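Local coordinates for protein glucose-6-phosphate dehydrogenase (Trypanosoma cruzi, PDB 5AQ1) that catalyses the NADP-dependent oxidation of glucose 6-phosphate to 6-phosphogluconolactone, the entry step of the pentose phosphate pathway, at residues Asn67-Ala72 and Glu126-Met131; Thr34-Gly39 and Arg144-Ala149; Arg73-Asp78 and Tyr110-Tyr115. All coordinates share one frame; numbering follows the deposited sequence.

Contact 1. Residues Asn67-Ala72 and Glu126-Met131; sequences NILGYA and ERILRM. With NDP (NADPH dihydro-nicotinamide-adenine-dinucleotide phosphate), chain G.
Leu69 meets Arg127, Ile128 and Met131 where a helix packs along one face of the parallel sheet of a Rossmann-type dinucleotide-binding fold. Strand 67-72 and the helical segment 126-131 run nearly antiparallel (162°), their axes 10.2 Å apart at closest approach, as expected of a crossover helix returning the chain along the sheet. The buried, apolar part is built round Leu69. Its CG stands anti to the backbone N (chi1 171°), which carries CG toward the helix, and with chi2 near 60° both methyls reach it: CD2 of Leu69 rests 3.8 Å from the aliphatic CG of Arg127 and 4.2 Å from CG1 of Ile128, while CD1 faces the CE methyl of Met131. Met111 of the neighbouring strand 108-112 and Leu124 one turn earlier in the helix extend this apolar layer.

Toward the start of the strand the packing is just as close but faces solvent in part. Here the amide of Asn67 crosses the stretched-out chain of Met131 without any hydrogen bond between them. The far end of the strand instead brings Ala72 to the 2'-phosphate of NADPH. At the Asn67 end, OD1 of Asn67 lies 3.6 Å from CB of Met131, and CB of Asn67 lies 3.8 Å from SD of Met131.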
# COMPACT_ATOMS: atom_id res chain seq x y z
N ASN B 67 -1.36 23.64 -48.97
CA ASN B 67 -2.56 24.16 -49.61
C ASN B 67 -3.78 23.95 -48.73
O ASN B 67 -4.08 22.83 -48.35
CB ASN B 67 -2.77 23.49 -50.96
CG ASN B 67 -1.90 24.09 -52.05
OD1 ASN B 67 -0.99 23.44 -52.55
ND2 ASN B 67 -2.17 25.34 -52.40
N ILE B 68 -4.46 25.05 -48.41
CA ILE B 68 -5.67 25.00 -47.60
C ILE B 68 -6.83 25.38 -48.51
O ILE B 68 -6.86 26.48 -49.06
CB ILE B 68 -5.58 25.96 -46.40
CG1 ILE B 68 -4.39 25.57 -45.52
CG2 ILE B 68 -6.87 25.93 -45.59
CD1 ILE B 68 -3.95 26.66 -44.57
N LEU B 69 -7.77 24.45 -48.67
CA LEU B 69 -8.89 24.63 -49.60
C LEU B 69 -10.22 24.62 -48.86
O LEU B 69 -10.61 23.61 -48.27
CB LEU B 69 -8.85 23.52 -50.66
CG LEU B 69 -10.03 23.34 -51.63
CD1 LEU B 69 -10.26 24.59 -52.46
CD2 LEU B 69 -9.79 22.13 -52.53
N GLY B 70 -10.90 25.76 -48.87
CA GLY B 70 -12.24 25.86 -48.32
C GLY B 70 -13.25 25.30 -49.31
O GLY B 70 -13.10 25.47 -50.52
N TYR B 71 -14.28 24.64 -48.78
CA TYR B 71 -15.32 24.04 -49.61
C TYR B 71 -16.69 24.18 -48.94
O TYR B 71 -16.87 23.74 -47.81
CB TYR B 71 -15.01 22.56 -49.85
CG TYR B 71 -15.98 21.86 -50.78
CD1 TYR B 71 -17.16 21.31 -50.29
CD2 TYR B 71 -15.71 21.73 -52.14
CE1 TYR B 71 -18.05 20.67 -51.13
CE2 TYR B 71 -16.59 21.09 -52.98
CZ TYR B 71 -17.76 20.56 -52.47
OH TYR B 71 -18.64 19.91 -53.31
N ALA B 72 -17.64 24.79 -49.64
CA ALA B 72 -19.00 24.94 -49.15
C ALA B 72 -19.95 25.36 -50.27
O ALA B 72 -19.51 25.66 -51.38
CB ALA B 72 -19.05 25.96 -48.01
N GLU B 126 -10.26 17.14 -58.50
CA GLU B 126 -9.47 17.76 -59.57
C GLU B 126 -8.75 19.01 -59.09
O GLU B 126 -7.62 19.28 -59.50
CB GLU B 126 -10.36 18.12 -60.76
CG GLU B 126 -10.86 16.90 -61.51
CD GLU B 126 -12.02 17.20 -62.43
OE1 GLU B 126 -12.18 18.36 -62.87
OE2 GLU B 126 -12.79 16.25 -62.70
N ARG B 127 -9.42 19.78 -58.24
CA ARG B 127 -8.83 20.97 -57.65
C ARG B 127 -7.66 20.58 -56.75
O ARG B 127 -6.62 21.24 -56.74
CB ARG B 127 -9.88 21.74 -56.86
CG ARG B 127 -9.38 23.03 -56.24
CD ARG B 127 -8.85 24.01 -57.28
NE ARG B 127 -9.07 25.39 -56.84
CZ ARG B 127 -10.21 26.06 -56.99
NH1 ARG B 127 -11.27 25.50 -57.58
NH2 ARG B 127 -10.30 27.30 -56.54
N ILE B 128 -7.83 19.49 -56.00
CA ILE B 128 -6.76 18.94 -55.18
C ILE B 128 -5.62 18.46 -56.06
O ILE B 128 -4.46 18.75 -55.78
CB ILE B 128 -7.25 17.79 -54.28
CG1 ILE B 128 -8.22 18.32 -53.22
CG2 ILE B 128 -6.08 17.10 -53.59
CD1 ILE B 128 -9.02 17.24 -52.51
N LEU B 129 -5.95 17.74 -57.13
CA LEU B 129 -4.94 17.26 -58.08
C LEU B 129 -4.09 18.40 -58.63
O LEU B 129 -2.87 18.27 -58.73
CB LEU B 129 -5.58 16.50 -59.25
CG LEU B 129 -6.04 15.05 -59.02
CD1 LEU B 129 -6.82 14.56 -60.24
CD2 LEU B 129 -4.87 14.12 -58.72
N ARG B 130 -4.73 19.50 -59.01
CA ARG B 130 -4.02 20.69 -59.49
C ARG B 130 -3.00 21.20 -58.48
O ARG B 130 -1.88 21.57 -58.84
CB ARG B 130 -4.99 21.84 -59.80
CG ARG B 130 -5.50 21.80 -61.23
CD ARG B 130 -6.30 23.04 -61.58
NE ARG B 130 -7.03 22.83 -62.83
CZ ARG B 130 -8.23 22.27 -62.92
NH1 ARG B 130 -8.89 21.86 -61.83
NH2 ARG B 130 -8.80 22.13 -64.12
N MET B 131 -3.41 21.24 -57.22
CA MET B 131 -2.54 21.68 -56.13
C MET B 131 -1.40 20.69 -55.90
O MET B 131 -0.26 21.10 -55.67
CB MET B 131 -3.35 21.88 -54.85
CG MET B 131 -4.34 23.04 -54.90
SD MET B 131 -5.51 23.05 -53.53
CE MET B 131 -6.29 24.64 -53.78
PA NDP G . -22.85 25.76 -38.87
O1A NDP G . -24.31 25.75 -38.49
O2A NDP G . -22.07 27.07 -38.81
O5B NDP G . -22.74 25.11 -40.33
C5B NDP G . -21.47 24.97 -40.96
C4B NDP G . -21.59 25.20 -42.46
O4B NDP G . -22.28 24.09 -43.03
C3B NDP G . -22.36 26.46 -42.86
O3B NDP G . -21.52 27.58 -43.12
C2B NDP G . -23.09 26.03 -44.11
O2B NDP G . -22.29 26.32 -45.25
C1B NDP G . -23.25 24.53 -43.98
N9A NDP G . -24.64 24.20 -43.55
C8A NDP G . -25.32 24.73 -42.50
N7A NDP G . -26.57 24.20 -42.42
C5A NDP G . -26.70 23.32 -43.43
C6A NDP G . -27.75 22.42 -43.93
N6A NDP G . -28.95 22.35 -43.31
N1A NDP G . -27.48 21.66 -45.03
C2A NDP G . -26.29 21.72 -45.66
N3A NDP G . -25.28 22.53 -45.25
C4A NDP G . -25.43 23.33 -44.17
O3 NDP G . -22.06 24.63 -38.04
PN NDP G . -20.85 24.95 -37.03
O1N NDP G . -19.68 25.55 -37.78
O2N NDP G . -21.41 25.67 -35.83
O5D NDP G . -20.42 23.47 -36.58
C5D NDP G . -19.85 22.53 -37.50
C4D NDP G . -19.75 21.17 -36.83
O4D NDP G . -18.90 21.25 -35.67
C3D NDP G . -21.10 20.68 -36.35
O3D NDP G . -21.23 19.27 -36.59
C2D NDP G . -21.10 20.97 -34.86
O2D NDP G . -21.95 20.07 -34.14
C1D NDP G . -19.62 20.87 -34.50
N1N NDP G . -19.29 21.69 -33.32
C2N NDP G . -19.11 23.01 -33.44
C3N NDP G . -18.80 23.81 -32.34
C7N NDP G . -18.59 25.29 -32.50
O7N NDP G . -17.76 25.84 -31.79
N7N NDP G . -19.30 25.98 -33.40
C4N NDP G . -18.66 23.21 -30.96
C5N NDP G . -18.89 21.77 -30.97
C6N NDP G . -19.19 21.07 -32.14
P2B NDP G . -22.90 26.50 -46.73
O1X NDP G . -24.36 26.86 -46.55
O2X NDP G . -22.06 27.62 -47.28
O3X NDP G . -22.69 25.15 -47.40

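Contact 2. Residues Thr34-Gly39 and Arg144-Ala149; sequences TIVVLG and RLFYLA. With NDP (NADPH dihydro-nicotinamide-adenine-dinucleotide phosphate), chain G.
With CG anti to its carbonyl carbon (chi1 -65°), the Phe146 side chain leaves the sheet alongside Val36, whose CG2 also stands anti to its own carbonyl carbon, which puts it beside the ring. CD1 of Phe146 reaches CB of Val36 at 3.7 Å, and CE1 of Phe146 reaches CG2 of Val36 at 3.8 Å. Leu38 arrives from further along the same face and sets CD1 against the ring edge, 4.0 Å from CD1 of Phe146. Helix 118-134, through Ile128, and helix 155-165, through Leu162, pack on this side too. The other face carries Ile35 and Leu145, which lie side by side, as well as Tyr147, whose hydroxyl bonds to Glu180.

Between the faces, five backbone hydrogen bonds tie the strands in parallel register. Tyr147 N gives its proton to Val36 O at 2.7 Å, nearly straight at 164°. The last rung, Ala149 N to Leu38 O at 2.9 Å, is more bent (132°), where both chains pass from strand into loop. At the opposite end Arg144 makes a salt bridge to Glu132 and a hydrogen bond to Asn125.

Beyond the strands, Gly39 adopts a positive phi and Ala149 C comes to 3.6 Å from NADPH C5D. This is the central strand pair of a Rossmann fold, whose carboxyl ends flank the dinucleotide, with Gly39 opening the Gly-Ala-Ser-Gly-Asp-Leu-Ala fingerprint.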
# COMPACT_ATOMS: atom_id res chain seq x y z
N THR B 34 -2.49 18.77 -48.68
CA THR B 34 -3.71 19.53 -48.93
C THR B 34 -4.68 19.33 -47.76
O THR B 34 -5.05 18.20 -47.44
CB THR B 34 -4.39 19.09 -50.25
OG1 THR B 34 -3.43 19.11 -51.31
CG2 THR B 34 -5.53 20.03 -50.60
N ILE B 35 -5.06 20.44 -47.13
CA ILE B 35 -6.03 20.44 -46.03
C ILE B 35 -7.34 21.05 -46.53
O ILE B 35 -7.41 22.25 -46.79
CB ILE B 35 -5.50 21.24 -44.83
CG1 ILE B 35 -4.19 20.63 -44.33
CG2 ILE B 35 -6.54 21.28 -43.71
CD1 ILE B 35 -3.48 21.44 -43.27
N VAL B 36 -8.37 20.22 -46.66
CA VAL B 36 -9.67 20.66 -47.16
C VAL B 36 -10.64 20.89 -46.00
O VAL B 36 -11.01 19.95 -45.30
CB VAL B 36 -10.28 19.64 -48.14
CG1 VAL B 36 -11.54 20.21 -48.79
CG2 VAL B 36 -9.27 19.26 -49.21
N VAL B 37 -11.05 22.14 -45.82
CA VAL B 37 -12.01 22.51 -44.79
C VAL B 37 -13.40 22.56 -45.42
O VAL B 37 -13.76 23.55 -46.07
CB VAL B 37 -11.68 23.88 -44.16
CG1 VAL B 37 -12.64 24.20 -43.03
CG2 VAL B 37 -10.24 23.90 -43.67
N LEU B 38 -14.18 21.50 -45.23
CA LEU B 38 -15.55 21.45 -45.72
C LEU B 38 -16.48 22.16 -44.73
O LEU B 38 -16.43 21.90 -43.53
CB LEU B 38 -16.01 20.01 -45.94
CG LEU B 38 -15.34 19.29 -47.12
CD1 LEU B 38 -14.07 18.57 -46.73
CD2 LEU B 38 -16.32 18.32 -47.77
N GLY B 39 -17.32 23.05 -45.25
CA GLY B 39 -18.12 23.94 -44.41
C GLY B 39 -17.30 25.15 -43.98
O GLY B 39 -17.46 25.64 -42.87
N ARG B 144 -3.82 14.02 -48.01
CA ARG B 144 -5.06 14.79 -47.98
C ARG B 144 -5.74 14.70 -46.61
O ARG B 144 -6.08 13.61 -46.16
CB ARG B 144 -6.02 14.27 -49.05
CG ARG B 144 -5.42 14.25 -50.44
CD ARG B 144 -6.44 13.82 -51.48
NE ARG B 144 -5.88 13.83 -52.83
CZ ARG B 144 -6.57 13.56 -53.95
NH1 ARG B 144 -7.86 13.26 -53.89
NH2 ARG B 144 -5.95 13.60 -55.12
N LEU B 145 -5.92 15.84 -45.96
CA LEU B 145 -6.66 15.92 -44.70
C LEU B 145 -8.00 16.61 -44.94
O LEU B 145 -8.04 17.79 -45.30
CB LEU B 145 -5.86 16.69 -43.65
CG LEU B 145 -6.48 16.82 -42.26
CD1 LEU B 145 -6.47 15.48 -41.53
CD2 LEU B 145 -5.74 17.86 -41.43
N PHE B 146 -9.09 15.88 -44.74
CA PHE B 146 -10.43 16.44 -44.90
C PHE B 146 -10.99 16.80 -43.53
O PHE B 146 -11.18 15.92 -42.69
CB PHE B 146 -11.35 15.44 -45.59
CG PHE B 146 -10.95 15.13 -47.01
CD1 PHE B 146 -11.20 16.04 -48.03
CD2 PHE B 146 -10.32 13.93 -47.33
CE1 PHE B 146 -10.83 15.76 -49.33
CE2 PHE B 146 -9.95 13.65 -48.63
CZ PHE B 146 -10.20 14.57 -49.63
N TYR B 147 -11.23 18.09 -43.30
CA TYR B 147 -11.86 18.56 -42.07
C TYR B 147 -13.35 18.78 -42.32
O TYR B 147 -13.72 19.66 -43.09
CB TYR B 147 -11.21 19.86 -41.58
CG TYR B 147 -11.42 20.12 -40.10
CD1 TYR B 147 -12.70 20.31 -39.57
CD2 TYR B 147 -10.34 20.19 -39.22
CE1 TYR B 147 -12.89 20.54 -38.22
CE2 TYR B 147 -10.52 20.42 -37.87
CZ TYR B 147 -11.80 20.60 -37.37
OH TYR B 147 -12.00 20.84 -36.04
N LEU B 148 -14.19 17.98 -41.66
CA LEU B 148 -15.63 18.08 -41.85
C LEU B 148 -16.25 18.99 -40.79
O LEU B 148 -16.73 18.52 -39.76
CB LEU B 148 -16.29 16.70 -41.82
CG LEU B 148 -16.26 15.93 -43.15
CD1 LEU B 148 -14.84 15.70 -43.64
CD2 LEU B 148 -16.99 14.61 -43.01
N ALA B 149 -16.23 20.30 -41.06
CA ALA B 149 -16.85 21.30 -40.18
C ALA B 149 -18.29 21.55 -40.62
O ALA B 149 -18.65 22.67 -40.99
CB ALA B 149 -16.04 22.59 -40.21
PA NDP G . -22.85 25.76 -38.87
O1A NDP G . -24.31 25.75 -38.49
O2A NDP G . -22.07 27.07 -38.81
O5B NDP G . -22.74 25.11 -40.33
C5B NDP G . -21.47 24.97 -40.96
C4B NDP G . -21.59 25.20 -42.46
O4B NDP G . -22.28 24.09 -43.03
C3B NDP G . -22.36 26.46 -42.86
O3B NDP G . -21.52 27.58 -43.12
C2B NDP G . -23.09 26.03 -44.11
O2B NDP G . -22.29 26.32 -45.25
C1B NDP G . -23.25 24.53 -43.98
N9A NDP G . -24.64 24.20 -43.55
C8A NDP G . -25.32 24.73 -42.50
N7A NDP G . -26.57 24.20 -42.42
C5A NDP G . -26.70 23.32 -43.43
C6A NDP G . -27.75 22.42 -43.93
N6A NDP G . -28.95 22.35 -43.31
N1A NDP G . -27.48 21.66 -45.03
C2A NDP G . -26.29 21.72 -45.66
N3A NDP G . -25.28 22.53 -45.25
C4A NDP G . -25.43 23.33 -44.17
O3 NDP G . -22.06 24.63 -38.04
PN NDP G . -20.85 24.95 -37.03
O1N NDP G . -19.68 25.55 -37.78
O2N NDP G . -21.41 25.67 -35.83
O5D NDP G . -20.42 23.47 -36.58
C5D NDP G . -19.85 22.53 -37.50
C4D NDP G . -19.75 21.17 -36.83
O4D NDP G . -18.90 21.25 -35.67
C3D NDP G . -21.10 20.68 -36.35
O3D NDP G . -21.23 19.27 -36.59
C2D NDP G . -21.10 20.97 -34.86
O2D NDP G . -21.95 20.07 -34.14
C1D NDP G . -19.62 20.87 -34.50
N1N NDP G . -19.29 21.69 -33.32
C2N NDP G . -19.11 23.01 -33.44
C3N NDP G . -18.80 23.81 -32.34
C7N NDP G . -18.59 25.29 -32.50
O7N NDP G . -17.76 25.84 -31.79
N7N NDP G . -19.30 25.98 -33.40
C4N NDP G . -18.66 23.21 -30.96
C5N NDP G . -18.89 21.77 -30.97
C6N NDP G . -19.19 21.07 -32.14
P2B NDP G . -22.90 26.50 -46.73
O1X NDP G . -24.36 26.86 -46.55
O2X NDP G . -22.06 27.62 -47.28
O3X NDP G . -22.69 25.15 -47.40

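Contact 3. Residues Arg73-Asp78 and Tyr110-Tyr115; sequences RSTMED and YMTGSY. With NDP (NADPH dihydro-nicotinamide-adenine-dinucleotide phosphate), chain G.
Arg73 and Ser74 meet Tyr110, Thr112 and Tyr115 in a polar loop-to-strand contact at the C-terminal ends of the sheet strands, beside the outermost strand 108-112, where it builds the pocket for the 2'-phosphate of NADPH. Two hydroxyls grip one carbonyl: Tyr110 OH donates to Ser74 O at 2.7 Å and Thr112 OG1 donates to Ser74 O at 3.0 Å, from opposite faces of the carbonyl plane. Beyond them Met76 folds over Tyr110 in a Met-aromatic contact, SD 4.3 Å from the ring centroid and 7° off the normal. Arg73 crosses Tyr115 at about a right angle, Arg73 CG 3.7 Å from Tyr115 CE2, with guanidinium and ring planes 32° apart.

The loop held this way presents its donors to the phosphate. O3X receives Arg73 N, Arg73 NE and Tyr115 OH, the last at 2.6 Å. O2X takes Ser74 N and Ser74 OG, and Arg73 NH2 binds O1X at 2.9 Å. A bend at chi3 (-55°) brings the guanidinium back against the adenine, with N3A of NADPH 3.1 Å above the guanidinium plane, toward its rim, while the phosphorus sits at its edge. It contacts both base and 2'-phosphate, the latter distinguishing NADP(H) from NAD(H).

Strand 67-72 runs into this loop and helix 79-87 follows it. Tyr110 stacks edge-to-face on Trp82 of that helix, and Gly113 is hydrogen-bonded through its backbone to Ala72.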
# COMPACT_ATOMS: atom_id res chain seq x y z
N ARG B 73 -21.25 25.36 -49.98
CA ARG B 73 -22.28 25.69 -50.98
C ARG B 73 -22.35 27.19 -51.28
O ARG B 73 -22.76 27.57 -52.38
CB ARG B 73 -23.65 25.22 -50.52
CG ARG B 73 -23.75 23.72 -50.25
CD ARG B 73 -25.09 23.37 -49.62
NE ARG B 73 -25.35 24.15 -48.42
CZ ARG B 73 -26.54 24.30 -47.84
NH1 ARG B 73 -27.62 23.70 -48.34
NH2 ARG B 73 -26.66 25.04 -46.75
N SER B 74 -21.97 28.02 -50.31
CA SER B 74 -22.00 29.47 -50.49
C SER B 74 -21.09 29.92 -51.63
O SER B 74 -19.99 29.39 -51.80
CB SER B 74 -21.58 30.19 -49.20
OG SER B 74 -22.57 30.08 -48.20
N THR B 75 -21.56 30.89 -52.40
CA THR B 75 -20.76 31.49 -53.47
C THR B 75 -19.98 32.66 -52.89
O THR B 75 -20.54 33.48 -52.15
CB THR B 75 -21.63 31.97 -54.64
OG1 THR B 75 -22.45 33.07 -54.21
CG2 THR B 75 -22.52 30.85 -55.16
N MET B 76 -18.69 32.74 -53.22
CA MET B 76 -17.84 33.81 -52.73
C MET B 76 -17.61 34.83 -53.84
O MET B 76 -16.97 34.53 -54.85
CB MET B 76 -16.50 33.24 -52.25
CG MET B 76 -15.88 33.99 -51.08
SD MET B 76 -16.37 33.32 -49.47
CE MET B 76 -18.08 33.82 -49.34
N GLU B 77 -18.14 36.04 -53.64
CA GLU B 77 -18.02 37.11 -54.64
C GLU B 77 -16.58 37.63 -54.66
O GLU B 77 -16.01 37.86 -55.72
CB GLU B 77 -19.01 38.27 -54.37
CG GLU B 77 -20.51 37.97 -54.53
CD GLU B 77 -21.12 37.25 -53.34
OE1 GLU B 77 -20.37 36.59 -52.58
OE2 GLU B 77 -22.35 37.35 -53.15
N ASP B 78 -15.99 37.79 -53.47
CA ASP B 78 -14.60 38.21 -53.34
C ASP B 78 -13.89 37.36 -52.28
O ASP B 78 -14.12 37.53 -51.08
CB ASP B 78 -14.52 39.70 -52.98
CG ASP B 78 -13.12 40.28 -53.15
OD1 ASP B 78 -12.17 39.53 -53.46
OD2 ASP B 78 -12.97 41.50 -52.98
N TYR B 110 -10.67 29.04 -51.98
CA TYR B 110 -12.08 28.70 -51.74
C TYR B 110 -12.70 28.12 -53.00
O TYR B 110 -12.25 28.40 -54.12
CB TYR B 110 -12.89 29.91 -51.26
CG TYR B 110 -14.32 29.56 -50.90
CD1 TYR B 110 -14.64 29.00 -49.67
CD2 TYR B 110 -15.35 29.74 -51.82
CE1 TYR B 110 -15.94 28.65 -49.36
CE2 TYR B 110 -16.66 29.40 -51.52
CZ TYR B 110 -16.95 28.85 -50.29
OH TYR B 110 -18.25 28.52 -49.99
N MET B 111 -13.73 27.31 -52.81
CA MET B 111 -14.38 26.60 -53.89
C MET B 111 -15.83 26.31 -53.51
O MET B 111 -16.12 25.98 -52.36
CB MET B 111 -13.62 25.30 -54.13
CG MET B 111 -14.29 24.31 -55.04
SD MET B 111 -13.41 22.74 -55.02
CE MET B 111 -14.16 22.02 -56.48
N THR B 112 -16.74 26.43 -54.47
CA THR B 112 -18.16 26.21 -54.23
C THR B 112 -18.59 24.82 -54.71
O THR B 112 -18.11 24.33 -55.74
CB THR B 112 -19.01 27.29 -54.94
OG1 THR B 112 -18.67 28.59 -54.43
CG2 THR B 112 -20.50 27.05 -54.72
N GLY B 113 -19.48 24.19 -53.95
CA GLY B 113 -20.01 22.88 -54.32
C GLY B 113 -21.00 22.35 -53.30
O GLY B 113 -21.05 22.83 -52.16
N SER B 114 -21.78 21.35 -53.70
CA SER B 114 -22.75 20.71 -52.82
C SER B 114 -22.11 19.60 -51.97
O SER B 114 -20.94 19.26 -52.16
CB SER B 114 -23.89 20.12 -53.64
OG SER B 114 -23.46 18.95 -54.32
N TYR B 115 -22.89 19.06 -51.04
CA TYR B 115 -22.42 18.02 -50.12
C TYR B 115 -22.94 16.62 -50.48
O TYR B 115 -22.71 15.66 -49.73
CB TYR B 115 -22.83 18.37 -48.69
CG TYR B 115 -22.29 19.71 -48.20
CD1 TYR B 115 -20.93 19.99 -48.22
CD2 TYR B 115 -23.16 20.68 -47.70
CE1 TYR B 115 -20.44 21.20 -47.77
CE2 TYR B 115 -22.68 21.90 -47.25
CZ TYR B 115 -21.32 22.15 -47.29
OH TYR B 115 -20.85 23.36 -46.84
PA NDP G . -22.85 25.76 -38.87
O1A NDP G . -24.31 25.75 -38.49
O2A NDP G . -22.07 27.07 -38.81
O5B NDP G . -22.74 25.11 -40.33
C5B NDP G . -21.47 24.97 -40.96
C4B NDP G . -21.59 25.20 -42.46
O4B NDP G . -22.28 24.09 -43.03
C3B NDP G . -22.36 26.46 -42.86
O3B NDP G . -21.52 27.58 -43.12
C2B NDP G . -23.09 26.03 -44.11
O2B NDP G . -22.29 26.32 -45.25
C1B NDP G . -23.25 24.53 -43.98
N9A NDP G . -24.64 24.20 -43.55
C8A NDP G . -25.32 24.73 -42.50
N7A NDP G . -26.57 24.20 -42.42
C5A NDP G . -26.70 23.32 -43.43
C6A NDP G . -27.75 22.42 -43.93
N6A NDP G . -28.95 22.35 -43.31
N1A NDP G . -27.48 21.66 -45.03
C2A NDP G . -26.29 21.72 -45.66
N3A NDP G . -25.28 22.53 -45.25
C4A NDP G . -25.43 23.33 -44.17
O3 NDP G . -22.06 24.63 -38.04
PN NDP G . -20.85 24.95 -37.03
O1N NDP G . -19.68 25.55 -37.78
O2N NDP G . -21.41 25.67 -35.83
O5D NDP G . -20.42 23.47 -36.58
C5D NDP G . -19.85 22.53 -37.50
C4D NDP G . -19.75 21.17 -36.83
O4D NDP G . -18.90 21.25 -35.67
C3D NDP G . -21.10 20.68 -36.35
O3D NDP G . -21.23 19.27 -36.59
C2D NDP G . -21.10 20.97 -34.86
O2D NDP G . -21.95 20.07 -34.14
C1D NDP G . -19.62 20.87 -34.50
N1N NDP G . -19.29 21.69 -33.32
C2N NDP G . -19.11 23.01 -33.44
C3N NDP G . -18.80 23.81 -32.34
C7N NDP G . -18.59 25.29 -32.50
O7N NDP G . -17.76 25.84 -31.79
N7N NDP G . -19.30 25.98 -33.40
C4N NDP G . -18.66 23.21 -30.96
C5N NDP G . -18.89 21.77 -30.97
C6N NDP G . -19.19 21.07 -32.14
P2B NDP G . -22.90 26.50 -46.73
O1X NDP G . -24.36 26.86 -46.55
O2X NDP G . -22.06 27.62 -47.28
O3X NDP G . -22.69 25.15 -47.40

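How the contacts relate
The three contacts all reach one parallel sheet and share one NADPH. Contacts 1 and 2 have centres about 9 Å apart and are sewn together between strands 67-72 and 33-38, for instance by the probable hydrogen bond of Tyr71 O with Gly39 N at 2.7 Å. Contact 3 lies on the other side of strand 67-72, with strand 108-112: Tyr71 OH probably bonds Ser114 O at 2.6 Å. Contacts 2 and 3, about 14 Å apart between centres, come together where Gly39 CA lies 3.7 Å from Tyr115 OH. Contacts 1 and 3 meet the 2'-phosphate and contact 2 the nicotinamide-side ribose, with Tyr147's side chain about 11 Å from bound glucose 6-phosphate.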